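PDB 3LIF: putative diguanylate cyclase (GGDEF) with PAS/PAC domain from Rhodopseudomonas palustris, which probably makes cyclic di-GMP from two molecules of GTP as a membrane-bound diguanylate cyclase, of which this chain is the extracellular sensor domain. Local coordinates for residues 56-61 and 84-90. Sequence-based numbering, arbitrary orientation.
Sequences FNERLR and YASVKPV
Asn-57 OD1 accepts the backbone N-H of Ala-85 at 3.1 Å, in a fairly straight bond (N-H...O angle 158°). The donor sits above the plane of the side-chain amide, well off a lone pair. The CG of Asn-57 is anti to its carbonyl carbon (chi1 -66°), which carries the amide across to the end of strand 82-85. The same OD1 lies 3.2 Å from Tyr-84 CB and near the plane of the tyrosine ring, at its edge. The amide nitrogen, ND2, rests against CG2 of Val-90. A leucine in place of Asn-57 would probably leave the Ala-85 N-H without its acceptor at the strand end.

Phe-56 and Tyr-84 form a T-shaped pair. The phenylalanine points its CD2 edge at one face of the tyrosine, off toward the rim, with the planes at 88°. Phe-56 CD2 comes within 3.7 Å of Tyr-84 CG. Phe-45 of the long helix 5-47 meets the Phe-56 ring nearly parallel, and Tyr-84 OH is hydrogen-bonded to Pro-52 O. Leu-60 CD1 packs on Tyr-84 CB at 4.1 Å.

Ser-86 sits against the helix at Leu-60 and Arg-61, its CB 3.3 Å from Leu-60 O. Its OG is hydrogen-bonded to the backbone N of Val-73 on strand 70-76. Arg-61 reaches the Ser-86 carbonyl with the edge of its guanidinium; the hydrogen bond from Arg-61 NE to Ser-86 O is weak, at 3.1 Å. Lys-88 CD lies over one face of the Arg-61 guanidinium, 4.0 Å from Arg-61 NH1.

Helix 55-66 is thus packed against the edge strand 82-85 and the turn after it, in what is probably the membrane-distal half of a PDC (double Cache) sensor fold, where two five-stranded antiparallel sheets lie along one long N-terminal helix.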
loop_
_atom_site.group_PDB
_atom_site.type_symbol
_atom_site.label_atom_id
_atom_site.label_comp_id
_atom_site.label_asym_id
_atom_site.label_seq_id
_atom_site.Cartn_x
_atom_site.Cartn_y
_atom_site.Cartn_z
ATOM N N PHE A 56 -17.583 -20.298 -4.763
ATOM C CA PHE A 56 -16.825 -19.270 -4.076
ATOM C C PHE A 56 -15.572 -18.768 -4.826
ATOM O O PHE A 56 -15.266 -17.581 -4.827
ATOM C CB PHE A 56 -16.424 -19.827 -2.716
ATOM C CG PHE A 56 -16.037 -18.789 -1.732
ATOM C CD1 PHE A 56 -16.891 -17.737 -1.454
ATOM C CD2 PHE A 56 -14.806 -18.849 -1.089
ATOM C CE1 PHE A 56 -16.547 -16.750 -0.539
ATOM C CE2 PHE A 56 -14.429 -17.844 -0.162
ATOM C CZ PHE A 56 -15.319 -16.792 0.130
ATOM N N ASN A 57 -14.843 -19.647 -5.481
ATOM C CA ASN A 57 -13.770 -19.147 -6.298
ATOM C C ASN A 57 -14.238 -18.112 -7.315
ATOM O O ASN A 57 -13.561 -17.103 -7.539
ATOM C CB ASN A 57 -13.020 -20.280 -6.957
ATOM C CG ASN A 57 -12.302 -21.146 -5.952
ATOM O OD1 ASN A 57 -11.902 -20.683 -4.879
ATOM N ND2 ASN A 57 -12.127 -22.406 -6.288
ATOM N N GLU A 58 -15.393 -18.342 -7.939
ATOM C CA GLU A 58 -16.003 -17.352 -8.844
ATOM C C GLU A 58 -16.383 -16.104 -8.082
ATOM O O GLU A 58 -16.163 -15.023 -8.558
ATOM C CB GLU A 58 -17.260 -17.921 -9.506
ATOM C CG GLU A 58 -16.971 -18.910 -10.630
ATOM C CD GLU A 58 -15.936 -18.363 -11.632
ATOM O OE1 GLU A 58 -16.267 -17.397 -12.383
ATOM O OE2 GLU A 58 -14.781 -18.897 -11.644
ATOM N N ARG A 59 -16.970 -16.270 -6.904
ATOM C CA ARG A 59 -17.359 -15.129 -6.110
ATOM C C ARG A 59 -16.102 -14.267 -5.906
ATOM O O ARG A 59 -16.142 -13.039 -6.186
ATOM C CB ARG A 59 -18.010 -15.534 -4.769
ATOM C CG ARG A 59 -19.231 -14.688 -4.279
ATOM C CD ARG A 59 -19.463 -14.689 -2.699
ATOM N NE ARG A 59 -18.575 -13.747 -1.952
ATOM C CZ ARG A 59 -18.950 -12.640 -1.302
ATOM N NH1 ARG A 59 -20.211 -12.271 -1.232
ATOM N NH2 ARG A 59 -18.036 -11.911 -0.707
ATOM N N LEU A 60 -14.992 -14.890 -5.464
ATOM C CA LEU A 60 -13.713 -14.184 -5.276
ATOM C C LEU A 60 -13.217 -13.536 -6.552
ATOM O O LEU A 60 -12.698 -12.434 -6.538
ATOM C CB LEU A 60 -12.627 -15.111 -4.752
ATOM C CG LEU A 60 -12.888 -15.581 -3.326
ATOM C CD1 LEU A 60 -11.695 -16.290 -2.836
ATOM C CD2 LEU A 60 -13.189 -14.479 -2.391
ATOM N N ARG A 61 -13.364 -14.217 -7.665
ATOM C CA ARG A 61 -12.908 -13.627 -8.888
ATOM C C ARG A 61 -13.781 -12.421 -9.256
ATOM O O ARG A 61 -13.343 -11.492 -9.946
ATOM C CB ARG A 61 -12.910 -14.671 -9.991
ATOM C CG ARG A 61 -13.531 -14.214 -11.329
ATOM C CD ARG A 61 -12.831 -14.984 -12.425
ATOM N NE ARG A 61 -11.442 -15.125 -11.968
ATOM C CZ ARG A 61 -10.401 -15.480 -12.722
ATOM N NH1 ARG A 61 -10.571 -15.762 -14.018
ATOM N NH2 ARG A 61 -9.181 -15.544 -12.173
ATOM N N TYR A 84 -8.975 -21.433 -1.400
ATOM C CA TYR A 84 -9.765 -20.750 -2.442
ATOM C C TYR A 84 -8.976 -19.554 -2.955
ATOM O O TYR A 84 -8.077 -19.038 -2.242
ATOM C CB TYR A 84 -11.076 -20.222 -1.872
ATOM C CG TYR A 84 -11.939 -21.243 -1.177
ATOM C CD1 TYR A 84 -12.892 -21.985 -1.885
ATOM C CD2 TYR A 84 -11.807 -21.477 0.192
ATOM C CE1 TYR A 84 -13.697 -22.926 -1.249
ATOM C CE2 TYR A 84 -12.589 -22.408 0.841
ATOM C CZ TYR A 84 -13.538 -23.129 0.104
ATOM O OH TYR A 84 -14.330 -24.035 0.736
ATOM N N ALA A 85 -9.353 -19.087 -4.152
ATOM C CA ALA A 85 -8.705 -17.961 -4.778
ATOM C C ALA A 85 -9.463 -17.398 -5.998
ATOM O O ALA A 85 -10.247 -18.098 -6.654
ATOM C CB ALA A 85 -7.349 -18.348 -5.175
ATOM N N SER A 86 -9.256 -16.111 -6.287
ATOM C CA SER A 86 -9.868 -15.538 -7.456
ATOM C C SER A 86 -9.066 -15.923 -8.646
ATOM O O SER A 86 -9.397 -15.574 -9.736
ATOM C CB SER A 86 -9.963 -14.031 -7.366
ATOM O OG SER A 86 -8.785 -13.499 -6.815
ATOM N N VAL A 87 -7.999 -16.665 -8.461
ATOM C CA VAL A 87 -7.273 -17.057 -9.651
ATOM C C VAL A 87 -7.699 -18.448 -10.089
ATOM O O VAL A 87 -8.375 -19.187 -9.346
ATOM C CB VAL A 87 -5.740 -17.056 -9.450
ATOM C CG1 VAL A 87 -5.073 -16.797 -10.772
ATOM C CG2 VAL A 87 -5.345 -15.962 -8.516
ATOM N N LYS A 88 -7.302 -18.824 -11.292
ATOM C CA LYS A 88 -7.477 -20.208 -11.660
ATOM C C LYS A 88 -6.535 -20.499 -12.762
ATOM O O LYS A 88 -6.292 -19.662 -13.588
ATOM C CB LYS A 88 -8.894 -20.450 -12.142
ATOM C CG LYS A 88 -9.098 -20.043 -13.555
ATOM C CD LYS A 88 -10.548 -19.737 -13.749
ATOM C CE LYS A 88 -10.919 -19.817 -15.212
ATOM N NZ LYS A 88 -12.361 -20.138 -15.154
ATOM N N PRO A 89 -5.989 -21.686 -12.778
ATOM C CA PRO A 89 -6.277 -22.647 -11.737
ATOM C C PRO A 89 -5.889 -22.122 -10.353
ATOM O O PRO A 89 -5.174 -21.135 -10.237
ATOM C CB PRO A 89 -5.390 -23.838 -12.096
ATOM C CG PRO A 89 -4.684 -23.502 -13.407
ATOM C CD PRO A 89 -4.981 -22.113 -13.769
ATOM N N VAL A 90 -6.319 -22.826 -9.316
ATOM C CA VAL A 90 -6.154 -22.389 -7.965
ATOM C C VAL A 90 -4.927 -23.069 -7.403
ATOM O O VAL A 90 -4.880 -24.281 -7.272
ATOM C CB VAL A 90 -7.375 -22.821 -7.154
ATOM C CG1 VAL A 90 -7.256 -22.404 -5.722
ATOM C CG2 VAL A 90 -8.654 -22.265 -7.775
#